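Local coordinates for D-2-hydroxyacid dehydrogensase protein (Ketogulonicigenium vulgare, PDB 4LSW) that probably catalyses the NAD(P)-dependent interconversion of D-2-hydroxyacids and 2-oxoacids, at residues A[57-62]-A[80-85]; A[99-104]-A[154-159]; A[149-154]-A[203-208]; A[172-177]-A[211-216]. One frame throughout, in Å; residues are numbered along the deposited sequence.

Contact 1. Residues A[57-62]-A[80-85]; sequences ASRALI and AVDLAA
Arg59, in the first turn of helix 59-63, reaches across Asp82 to the first turn of helix 83-89. Its CB already lies 3.5 Å from Asp82 OD2. CG leaves anti to the backbone N (chi1 175°) and the chain runs straight to CD, then the bend at chi3 (-68°) brings the guanidinium against Ala85. NE stands 4.0 Å from Asp82 OD2, a long salt bridge of charges only: guanidinium and carboxylate planes are 89° apart, and no N-H points at the oxygen. The Ala85 methyl sits over the centre of one guanidinium face, CB 4.0 Å from CZ. NH2 passes beside the methyl of Ala84, while NH1 forms a salt bridge with Glu88, one turn further along that helix. A leucine in place of Arg59 would probably leave Glu88 and Asp82 without this shared positive partner. Asp82 is the N-cap of helix 83-89, its OD1 taking the N-H of Ala85 at 3.0 Å from above the carboxylate plane. Its OD2 receives a bond from water 1, which in turn accepts from Arg59 N at 2.9 Å. Behind these side chains the backbones bridge once, Ala57 N to Ala80 O and Asp82 N to Ala57 O, while Ile62 CD1 packs on Ala85 CB at 3.8 Å. Ala57, Ile62 and Val81 also rest on Ile71 of strand 70-74. With one carboxylate serving two helix starts, one directly and one through water, and a guanidinium nearby, Asp82 is likely to stay ionised.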
loop_
_atom_site.group_PDB
_atom_site.type_symbol
_atom_site.label_atom_id
_atom_site.label_comp_id
_atom_site.label_asym_id
_atom_site.label_seq_id
_atom_site.Cartn_x
_atom_site.Cartn_y
_atom_site.Cartn_z
ATOM N N ALA A 57 -14.965 7.162 -7.263
ATOM C CA ALA A 57 -16.263 7.394 -7.883
ATOM C C ALA A 57 -16.729 8.777 -7.468
ATOM O O ALA A 57 -16.982 9.018 -6.291
ATOM C CB ALA A 57 -17.268 6.347 -7.436
ATOM N N SER A 58 -16.831 9.691 -8.428
ATOM C CA SER A 58 -17.167 11.076 -8.111
ATOM C C SER A 58 -18.655 11.276 -7.874
ATOM O O SER A 58 -19.479 10.438 -8.257
ATOM C CB SER A 58 -16.724 12.008 -9.239
ATOM O OG SER A 58 -17.494 11.764 -10.407
ATOM N N ARG A 59 -18.992 12.401 -7.248
ATOM C CA ARG A 59 -20.386 12.789 -7.076
ATOM C C ARG A 59 -21.128 12.844 -8.410
ATOM O O ARG A 59 -22.247 12.366 -8.517
ATOM C CB ARG A 59 -20.480 14.142 -6.360
ATOM C CG ARG A 59 -21.904 14.664 -6.256
ATOM C CD ARG A 59 -21.991 15.942 -5.428
ATOM N NE ARG A 59 -21.687 15.716 -4.017
ATOM C CZ ARG A 59 -22.587 15.347 -3.114
ATOM N NH1 ARG A 59 -23.846 15.147 -3.479
ATOM N NH2 ARG A 59 -22.228 15.170 -1.849
ATOM N N ALA A 60 -20.497 13.414 -9.432
ATOM C CA ALA A 60 -21.162 13.548 -10.724
ATOM C C ALA A 60 -21.448 12.173 -11.326
ATOM O O ALA A 60 -22.499 11.956 -11.923
ATOM C CB ALA A 60 -20.341 14.402 -11.671
ATOM N N LEU A 61 -20.513 11.243 -11.161
ATOM C CA LEU A 61 -20.723 9.891 -11.658
ATOM C C LEU A 61 -21.869 9.208 -10.912
ATOM O O LEU A 61 -22.735 8.567 -11.515
ATOM C CB LEU A 61 -19.447 9.071 -11.519
ATOM C CG LEU A 61 -19.649 7.623 -11.936
ATOM C CD1 LEU A 61 -20.023 7.559 -13.414
ATOM C CD2 LEU A 61 -18.417 6.786 -11.637
ATOM N N ILE A 62 -21.867 9.348 -9.594
ATOM C CA ILE A 62 -22.936 8.816 -8.760
ATOM C C ILE A 62 -24.291 9.406 -9.166
ATOM O O ILE A 62 -25.285 8.683 -9.250
ATOM C CB ILE A 62 -22.621 9.068 -7.269
ATOM C CG1 ILE A 62 -21.458 8.170 -6.835
ATOM C CG2 ILE A 62 -23.844 8.828 -6.408
ATOM C CD1 ILE A 62 -20.772 8.603 -5.552
ATOM N N ALA A 80 -10.955 8.055 -2.945
ATOM C CA ALA A 80 -11.489 8.780 -4.089
ATOM C C ALA A 80 -12.959 8.472 -4.367
ATOM O O ALA A 80 -13.548 9.015 -5.313
ATOM C CB ALA A 80 -10.644 8.515 -5.323
ATOM N N VAL A 81 -13.551 7.594 -3.562
ATOM C CA VAL A 81 -14.995 7.423 -3.612
ATOM C C VAL A 81 -15.598 8.560 -2.788
ATOM O O VAL A 81 -15.146 8.827 -1.668
ATOM C CB VAL A 81 -15.432 6.064 -3.040
ATOM C CG1 VAL A 81 -16.967 5.967 -2.981
ATOM C CG2 VAL A 81 -14.817 4.917 -3.854
ATOM N N ASP A 82 -16.597 9.245 -3.342
ATOM C CA ASP A 82 -17.238 10.351 -2.633
ATOM C C ASP A 82 -18.206 9.787 -1.602
ATOM O O ASP A 82 -19.345 9.460 -1.919
ATOM C CB ASP A 82 -17.961 11.285 -3.614
ATOM C CG ASP A 82 -18.424 12.570 -2.962
ATOM O OD1 ASP A 82 -18.882 12.517 -1.803
ATOM O OD2 ASP A 82 -18.328 13.638 -3.609
ATOM N N LEU A 83 -17.739 9.673 -0.363
ATOM C CA LEU A 83 -18.522 9.026 0.680
ATOM C C LEU A 83 -19.767 9.815 1.067
ATOM O O LEU A 83 -20.798 9.224 1.377
ATOM C CB LEU A 83 -17.666 8.758 1.920
ATOM C CG LEU A 83 -16.421 7.887 1.760
ATOM C CD1 LEU A 83 -15.866 7.518 3.133
ATOM C CD2 LEU A 83 -16.722 6.642 0.934
ATOM N N ALA A 84 -19.670 11.141 1.053
ATOM C CA ALA A 84 -20.817 11.986 1.373
ATOM C C ALA A 84 -21.952 11.760 0.373
ATOM O O ALA A 84 -23.125 11.681 0.748
ATOM C CB ALA A 84 -20.413 13.455 1.416
ATOM N N ALA A 85 -21.595 11.655 -0.904
ATOM C CA ALA A 85 -22.573 11.381 -1.945
ATOM C C ALA A 85 -23.203 10.011 -1.717
ATOM O O ALA A 85 -24.403 9.833 -1.895
ATOM C CB ALA A 85 -21.915 11.452 -3.321
HETATM O O HOH W 1 -16.915 13.966 -5.918
#

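Contact 2. Residues A[99-104]-A[154-159]; sequences VLTGDV and GRIGFE
Glu159 OE1 is gripped by two guanidinium groups of its own helix, making salt bridges with Arg162 and Arg163, while the CG of Glu159 supports the methyl of Thr101 at 3.5 Å. The bend of the glutamate at chi2 (-52°) turns the carboxylate aside and leaves its aliphatic part facing helix 101-116. Thr101 lies at the centre of the contact. With CG2 trans to its backbone N, the methyl enters between Arg155, Ile156 and Glu159 and comes within 3.5 Å of Arg155 O. That carbonyl already accepts the helical bond of Glu159 N, 3.1 Å long, so the methyl rests against a satisfied oxygen. Thr101 and Glu159 meet at about a right angle, as do Thr101 and Arg155, whose CB is 4.0 Å from the Thr101 methyl. Thr101 OG1 bonds weakly to Asp98 O, and Arg155 NE pairs with the carboxylate of the same Asp98; the extended arginine chain thereby leads its charge away from the methyl. Deeper in, Val104 CG1 packs against Ile156 CG2 at 3.9 Å and against Ile156 CD1, an apolar patch that Ile232 and Ala283 extend at Val104. The partner helix opens at Gly154, its N-cap, and Gly154 and Gly157 fit a GxGxxG signature. The contact thus sets the start of helix 101-116 against what is probably the dinucleotide-binding helix of a Rossmann fold.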
loop_
_atom_site.group_PDB
_atom_site.type_symbol
_atom_site.label_atom_id
_atom_site.label_comp_id
_atom_site.label_asym_id
_atom_site.label_seq_id
_atom_site.Cartn_x
_atom_site.Cartn_y
_atom_site.Cartn_z
ATOM N N VAL A 99 -6.288 -9.370 2.577
ATOM C CA VAL A 99 -5.672 -10.340 1.684
ATOM C C VAL A 99 -4.263 -9.974 1.209
ATOM O O VAL A 99 -3.557 -10.835 0.685
ATOM C CB VAL A 99 -6.573 -10.634 0.473
ATOM C CG1 VAL A 99 -7.813 -11.375 0.925
ATOM C CG2 VAL A 99 -6.943 -9.348 -0.213
ATOM N N LEU A 100 -3.844 -8.721 1.404
ATOM C CA LEU A 100 -2.527 -8.270 0.948
ATOM C C LEU A 100 -1.480 -8.127 2.064
ATOM O O LEU A 100 -0.311 -7.829 1.798
ATOM C CB LEU A 100 -2.629 -6.946 0.169
ATOM C CG LEU A 100 -3.224 -5.659 0.760
ATOM C CD1 LEU A 100 -2.589 -5.209 2.060
ATOM C CD2 LEU A 100 -3.103 -4.542 -0.265
ATOM N N THR A 101 -1.938 -8.290 3.300
ATOM C CA THR A 101 -1.148 -7.920 4.477
ATOM C C THR A 101 0.189 -8.660 4.555
ATOM O O THR A 101 1.244 -8.045 4.715
ATOM C CB THR A 101 -1.956 -8.134 5.768
ATOM O OG1 THR A 101 -3.128 -7.304 5.723
ATOM C CG2 THR A 101 -1.135 -7.778 6.995
ATOM N N GLY A 102 0.144 -9.978 4.396
ATOM C CA GLY A 102 1.335 -10.795 4.555
ATOM C C GLY A 102 2.371 -10.526 3.485
ATOM O O GLY A 102 3.559 -10.462 3.780
ATOM N N ASP A 103 1.932 -10.351 2.245
ATOM C CA ASP A 103 2.872 -10.105 1.163
ATOM C C ASP A 103 3.520 -8.723 1.278
ATOM O O ASP A 103 4.698 -8.567 0.988
ATOM C CB ASP A 103 2.212 -10.335 -0.201
ATOM C CG ASP A 103 2.219 -11.802 -0.600
ATOM O OD1 ASP A 103 3.221 -12.476 -0.296
ATOM O OD2 ASP A 103 1.243 -12.271 -1.218
ATOM N N VAL A 104 2.764 -7.740 1.760
ATOM C CA VAL A 104 3.338 -6.417 1.960
ATOM C C VAL A 104 4.416 -6.484 3.040
ATOM O O VAL A 104 5.521 -5.974 2.864
ATOM C CB VAL A 104 2.258 -5.377 2.334
ATOM C CG1 VAL A 104 2.899 -4.063 2.742
ATOM C CG2 VAL A 104 1.310 -5.152 1.152
ATOM N N GLY A 154 -0.683 -1.471 12.946
ATOM C CA GLY A 154 -1.930 -2.077 12.522
ATOM C C GLY A 154 -1.641 -3.431 11.898
ATOM O O GLY A 154 -0.654 -4.072 12.246
ATOM N N ARG A 155 -2.497 -3.859 10.974
ATOM C CA ARG A 155 -2.355 -5.161 10.333
ATOM C C ARG A 155 -0.948 -5.374 9.776
ATOM O O ARG A 155 -0.290 -6.391 10.070
ATOM C CB ARG A 155 -3.363 -5.279 9.190
ATOM C CG ARG A 155 -4.823 -5.247 9.620
ATOM C CD ARG A 155 -5.731 -4.877 8.456
ATOM N NE ARG A 155 -7.136 -5.153 8.756
ATOM C CZ ARG A 155 -7.938 -4.335 9.440
ATOM N NH1 ARG A 155 -7.481 -3.182 9.914
ATOM N NH2 ARG A 155 -9.200 -4.677 9.661
ATOM N N ILE A 156 -0.490 -4.420 8.978
ATOM C CA ILE A 156 0.783 -4.561 8.287
ATOM C C ILE A 156 1.947 -4.485 9.255
ATOM O O ILE A 156 2.849 -5.325 9.223
ATOM C CB ILE A 156 0.953 -3.523 7.171
ATOM C CG1 ILE A 156 -0.137 -3.739 6.121
ATOM C CG2 ILE A 156 2.336 -3.661 6.535
ATOM C CD1 ILE A 156 -0.107 -2.759 4.987
ATOM N N GLY A 157 1.933 -3.476 10.116
ATOM C CA GLY A 157 3.010 -3.303 11.064
ATOM C C GLY A 157 3.163 -4.504 11.973
ATOM O O GLY A 157 4.276 -4.914 12.278
ATOM N N PHE A 158 2.040 -5.064 12.407
ATOM C CA PHE A 158 2.063 -6.265 13.225
ATOM C C PHE A 158 2.736 -7.409 12.493
ATOM O O PHE A 158 3.596 -8.083 13.056
ATOM C CB PHE A 158 0.649 -6.671 13.628
ATOM C CG PHE A 158 0.598 -7.884 14.492
ATOM C CD1 PHE A 158 1.182 -7.870 15.749
ATOM C CD2 PHE A 158 -0.056 -9.024 14.068
ATOM C CE1 PHE A 158 1.133 -8.990 16.571
ATOM C CE2 PHE A 158 -0.118 -10.150 14.881
ATOM C CZ PHE A 158 0.481 -10.131 16.132
ATOM N N GLU A 159 2.368 -7.613 11.230
ATOM C CA GLU A 159 2.984 -8.695 10.467
ATOM C C GLU A 159 4.474 -8.465 10.265
ATOM O O GLU A 159 5.265 -9.414 10.334
ATOM C CB GLU A 159 2.289 -8.896 9.126
ATOM C CG GLU A 159 0.910 -9.507 9.252
ATOM C CD GLU A 159 0.901 -10.780 10.071
ATOM O OE1 GLU A 159 1.694 -11.699 9.772
ATOM O OE2 GLU A 159 0.094 -10.864 11.020
#

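Contact 3. Residues A[149-154]-A[203-208]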
loop_
_atom_site.group_PDB
_atom_site.type_symbol
_atom_site.label_atom_id
_atom_site.label_comp_id
_atom_site.label_asym_id
_atom_site.label_seq_id
_atom_site.Cartn_x
_atom_site.Cartn_y
_atom_site.Cartn_z
ATOM N N GLY A 149 12.292 -0.418 14.645
ATOM C CA GLY A 149 11.094 0.286 15.055
ATOM C C GLY A 149 10.045 0.158 13.976
ATOM O O GLY A 149 10.362 0.188 12.788
ATOM N N VAL A 150 8.796 0.019 14.396
ATOM C CA VAL A 150 7.679 -0.060 13.467
ATOM C C VAL A 150 6.732 1.108 13.731
ATOM O O VAL A 150 6.142 1.215 14.818
ATOM C CB VAL A 150 6.956 -1.409 13.585
ATOM C CG1 VAL A 150 5.814 -1.518 12.583
ATOM C CG2 VAL A 150 7.953 -2.557 13.379
ATOM N N LEU A 151 6.604 1.987 12.736
ATOM C CA LEU A 151 5.771 3.185 12.839
ATOM C C LEU A 151 4.400 2.874 12.252
ATOM O O LEU A 151 4.226 2.788 11.030
ATOM C CB LEU A 151 6.433 4.356 12.115
ATOM C CG LEU A 151 5.663 5.672 12.131
ATOM C CD1 LEU A 151 5.357 6.088 13.564
ATOM C CD2 LEU A 151 6.481 6.731 11.442
ATOM N N GLY A 152 3.438 2.661 13.144
ATOM C CA GLY A 152 2.121 2.175 12.763
ATOM C C GLY A 152 2.060 0.674 12.959
ATOM O O GLY A 152 2.636 -0.075 12.167
ATOM N N LEU A 153 1.384 0.233 14.014
ATOM C CA LEU A 153 1.297 -1.198 14.302
ATOM C C LEU A 153 -0.130 -1.723 14.131
ATOM O O LEU A 153 -0.713 -2.318 15.044
ATOM C CB LEU A 153 1.849 -1.517 15.693
ATOM C CG LEU A 153 2.296 -2.976 15.810
ATOM C CD1 LEU A 153 3.712 -3.158 15.274
ATOM C CD2 LEU A 153 2.176 -3.458 17.242
ATOM N N GLY A 154 -0.683 -1.471 12.946
ATOM C CA GLY A 154 -1.930 -2.077 12.522
ATOM C C GLY A 154 -1.641 -3.431 11.898
ATOM O O GLY A 154 -0.654 -4.072 12.246
ATOM N N VAL A 203 8.042 2.162 7.993
ATOM C CA VAL A 203 6.880 3.038 7.956
ATOM C C VAL A 203 5.699 2.255 7.406
ATOM O O VAL A 203 5.658 1.906 6.215
ATOM C CB VAL A 203 7.139 4.279 7.108
ATOM C CG1 VAL A 203 5.936 5.210 7.168
ATOM C CG2 VAL A 203 8.381 4.984 7.608
ATOM N N THR A 204 4.772 1.943 8.306
ATOM C CA THR A 204 3.627 1.092 8.016
ATOM C C THR A 204 2.380 1.775 8.563
ATOM O O THR A 204 1.595 1.184 9.296
ATOM C CB THR A 204 3.814 -0.318 8.629
ATOM O OG1 THR A 204 4.249 -0.202 9.988
ATOM C CG2 THR A 204 4.877 -1.080 7.864
ATOM N N LEU A 205 2.231 3.044 8.199
ATOM C CA LEU A 205 1.079 3.856 8.581
ATOM C C LEU A 205 -0.014 3.720 7.532
ATOM O O LEU A 205 0.179 4.100 6.378
ATOM C CB LEU A 205 1.485 5.324 8.673
ATOM C CG LEU A 205 2.400 5.736 9.817
ATOM C CD1 LEU A 205 2.990 7.123 9.559
ATOM C CD2 LEU A 205 1.639 5.708 11.140
ATOM N N ALA A 206 -1.163 3.194 7.942
ATOM C CA ALA A 206 -2.248 2.894 7.014
ATOM C C ALA A 206 -3.006 4.148 6.586
ATOM O O ALA A 206 -3.514 4.223 5.463
ATOM C CB ALA A 206 -3.197 1.865 7.618
ATOM N N ALA A 207 -3.074 5.134 7.475
ATOM C CA ALA A 207 -3.766 6.384 7.166
ATOM C C ALA A 207 -2.814 7.575 7.225
ATOM O O ALA A 207 -1.626 7.415 7.502
ATOM C CB ALA A 207 -4.932 6.592 8.123
ATOM N N SER A 208 -3.346 8.767 6.959
ATOM C CA SER A 208 -2.578 9.993 7.107
ATOM C C SER A 208 -2.186 10.150 8.573
ATOM O O SER A 208 -3.046 10.180 9.452
ATOM C CB SER A 208 -3.397 11.196 6.641
ATOM O OG SER A 208 -4.088 10.903 5.443
HETATM O O HOH W 2 0.228 -1.102 10.172
#
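Leu151 and Leu205 cross obliquely, the CG of Leu151 lying 4.0 Å from Leu205 CD1. Leu205 CG also touches Leu151 O, and its CD2 lies against Gly152 CA, so this side chain spans the end of strand 147-151. Thr204 is turned to a different side: its OG1 stands between the backbone N and the carbonyl carbon (chi1 47°), where it donates to Gly152 O at 2.7 Å, in the plane of that carbonyl. Val150 CG1 comes up against the same hydroxyl at 3.3 Å. The backbone of Thr204 adds its N-H to Leu151 O (2.9 Å), continuing the parallel pairing of Leu151 with Val203. Gly152, with phi 97°, turns the chain where a CB would collide with Thr204 O and with the preceding carbonyl. Water 2 donates to Thr204 O (2.8 Å) and accepts weakly from Gly154 N, linking the glycine turn to the loop. Strand 147-151 runs between strands 170-174 and 200-203. On one side of the sheet Leu151 meets Val215 and Val203 meets Leu229 of strand 228-231; Val150 and Thr204 instead pack on Leu164 and Ile156 of helix 155-165.

Contact 4. Residues A[172-177]-A[211-216]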
loop_
_atom_site.group_PDB
_atom_site.type_symbol
_atom_site.label_atom_id
_atom_site.label_comp_id
_atom_site.label_asym_id
_atom_site.label_seq_id
_atom_site.Cartn_x
_atom_site.Cartn_y
_atom_site.Cartn_z
ATOM N N SER A 172 10.555 -2.121 18.817
ATOM C CA SER A 172 9.681 -1.111 19.396
ATOM C C SER A 172 8.724 -0.609 18.326
ATOM O O SER A 172 8.915 -0.844 17.136
ATOM C CB SER A 172 10.508 0.047 19.938
ATOM O OG SER A 172 11.461 0.456 18.971
ATOM N N TYR A 173 7.689 0.101 18.748
ATOM C CA TYR A 173 6.717 0.610 17.796
ATOM C C TYR A 173 6.064 1.863 18.332
ATOM O O TYR A 173 6.072 2.110 19.543
ATOM C CB TYR A 173 5.641 -0.440 17.498
ATOM C CG TYR A 173 4.675 -0.705 18.636
ATOM C CD1 TYR A 173 5.011 -1.548 19.687
ATOM C CD2 TYR A 173 3.413 -0.119 18.649
ATOM C CE1 TYR A 173 4.112 -1.798 20.736
ATOM C CE2 TYR A 173 2.512 -0.363 19.679
ATOM C CZ TYR A 173 2.864 -1.207 20.714
ATOM O OH TYR A 173 1.947 -1.435 21.733
ATOM N N SER A 174 5.515 2.656 17.417
ATOM C CA SER A 174 4.728 3.822 17.793
ATOM C C SER A 174 3.391 3.787 17.073
ATOM O O SER A 174 3.302 3.332 15.942
ATOM C CB SER A 174 5.472 5.103 17.450
ATOM O OG SER A 174 4.766 6.243 17.938
ATOM N N ASP A 175 2.344 4.239 17.758
ATOM C CA ASP A 175 1.007 4.327 17.190
ATOM C C ASP A 175 0.235 5.283 18.087
ATOM O O ASP A 175 0.821 5.866 18.999
ATOM C CB ASP A 175 0.345 2.941 17.124
ATOM C CG ASP A 175 -0.650 2.811 15.981
ATOM O OD1 ASP A 175 -1.455 3.740 15.758
ATOM O OD2 ASP A 175 -0.615 1.765 15.294
ATOM N N ILE A 176 -1.057 5.446 17.811
ATOM C CA ILE A 176 -1.913 6.344 18.588
ATOM C C ILE A 176 -2.103 5.849 20.026
ATOM O O ILE A 176 -2.347 6.638 20.946
ATOM C CB ILE A 176 -3.288 6.537 17.904
ATOM C CG1 ILE A 176 -3.999 7.772 18.464
ATOM C CG2 ILE A 176 -4.157 5.292 18.037
ATOM C CD1 ILE A 176 -3.202 9.044 18.289
ATOM N N ALA A 177 -2.004 4.536 20.217
ATOM C CA ALA A 177 -2.097 3.927 21.538
ATOM C C ALA A 177 -1.404 2.575 21.514
ATOM O O ALA A 177 -1.193 2.012 20.432
ATOM C CB ALA A 177 -3.563 3.748 21.935
ATOM N N THR A 211 0.357 14.273 13.833
ATOM C CA THR A 211 1.566 15.093 13.758
ATOM C C THR A 211 2.825 14.410 14.306
ATOM O O THR A 211 3.878 14.440 13.664
ATOM C CB THR A 211 1.364 16.474 14.422
ATOM O OG1 THR A 211 0.221 17.110 13.837
ATOM C CG2 THR A 211 2.578 17.351 14.205
ATOM N N ARG A 212 2.708 13.761 15.461
ATOM C CA ARG A 212 3.878 13.159 16.098
ATOM C C ARG A 212 4.322 11.872 15.406
ATOM O O ARG A 212 5.332 11.274 15.787
ATOM C CB ARG A 212 3.634 12.902 17.586
ATOM C CG ARG A 212 2.605 11.818 17.878
ATOM C CD ARG A 212 2.484 11.594 19.383
ATOM N NE ARG A 212 1.353 10.735 19.727
ATOM C CZ ARG A 212 0.100 11.156 19.866
ATOM N NH1 ARG A 212 -0.200 12.435 19.686
ATOM N NH2 ARG A 212 -0.859 10.296 20.185
ATOM N N HIS A 213 3.571 11.450 14.397
ATOM C CA HIS A 213 3.906 10.219 13.678
ATOM C C HIS A 213 4.317 10.484 12.227
ATOM O O HIS A 213 4.654 9.565 11.475
ATOM C CB HIS A 213 2.733 9.231 13.743
ATOM C CG HIS A 213 2.421 8.766 15.133
ATOM N ND1 HIS A 213 1.144 8.744 15.644
ATOM C CD2 HIS A 213 3.235 8.310 16.116
ATOM C CE1 HIS A 213 1.181 8.296 16.891
ATOM N NE2 HIS A 213 2.437 8.026 17.197
ATOM N N ILE A 214 4.287 11.746 11.830
ATOM C CA ILE A 214 4.745 12.132 10.506
ATOM C C ILE A 214 6.278 12.034 10.404
ATOM O O ILE A 214 6.995 12.426 11.337
ATOM C CB ILE A 214 4.288 13.575 10.194
ATOM C CG1 ILE A 214 2.760 13.651 10.162
ATOM C CG2 ILE A 214 4.909 14.075 8.895
ATOM C CD1 ILE A 214 2.212 15.078 10.162
ATOM N N VAL A 215 6.776 11.510 9.283
ATOM C CA VAL A 215 8.212 11.337 9.091
ATOM C C VAL A 215 8.810 12.546 8.387
ATOM O O VAL A 215 8.843 12.614 7.158
ATOM C CB VAL A 215 8.549 10.053 8.302
ATOM C CG1 VAL A 215 10.062 9.859 8.203
ATOM C CG2 VAL A 215 7.904 8.854 8.973
ATOM N N GLY A 216 9.281 13.495 9.186
ATOM C CA GLY A 216 9.931 14.679 8.657
ATOM C C GLY A 216 11.405 14.732 9.030
ATOM O O GLY A 216 11.990 13.728 9.449
HETATM O O HOH W 3 0.807 7.973 20.754
#
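His213 presents the edge of its imidazole to Ser174, with NE2 and Ser174 OG 3.0 Å apart near the ring plane. Among the polar contacts, OG bonds to Val188 O, and NE2 has a weak bond to Glu189 O. Water 3 joins the segments further out: it sits in the plane of the Arg212 guanidinium, accepts from NH2 at 2.9 Å, and is 2.7 Å from Asp175 O. Asp175 itself is fixed from two sides, for OD1 takes the N-H of Ile176 at 2.7 Å through its anti lone pair while OD2 accepts from Leu153 N. An acid at this strand end is consistent with the residue that holds the adenosine ribose in many NAD-binding Rossmann folds. The van der Waals contacts gather round His213 and Arg212. The ring carbon CE1 of His213 comes within 3.2 Å of Asp175 O. Arg212 CG stands 3.8 Å above the centre of the His213 ring, and the extended chain carries NH2 to Ile176 CD1 at 3.3 Å, the two side chains crossing at about a right angle. Replacing His213 by alanine would probably open a gap beside Ser174 and Leu151 and let the Arg212 chain, without its ring support, turn more freely. Strand 170-174 lies between strands 186-188 and 147-151, Ser174 and His213 both touching Leu151 of the latter, while Ser172 and Ser174 rest on Leu194 of helix 191-196.

Contacts 2, 3 and 4 form one cluster round the probable dinucleotide-binding turn, whereas contact 1 belongs to the other sheet, its centre about 28 Å from those of contacts 2 and 3. Contacts 2 and 3 share Gly154; Gly157 CA of the helix lies 3.5 Å from Thr204 OG1, so the close approach of the helix depends on a residue without a side chain. Contacts 3 and 4 have centres about 7 Å apart and are joined where Leu153 N meets Asp175 OD2 at 2.8 Å, a probable hydrogen bond tying the glycine turn to the neighbouring strand end. Together these three probably frame one side of the cofactor site.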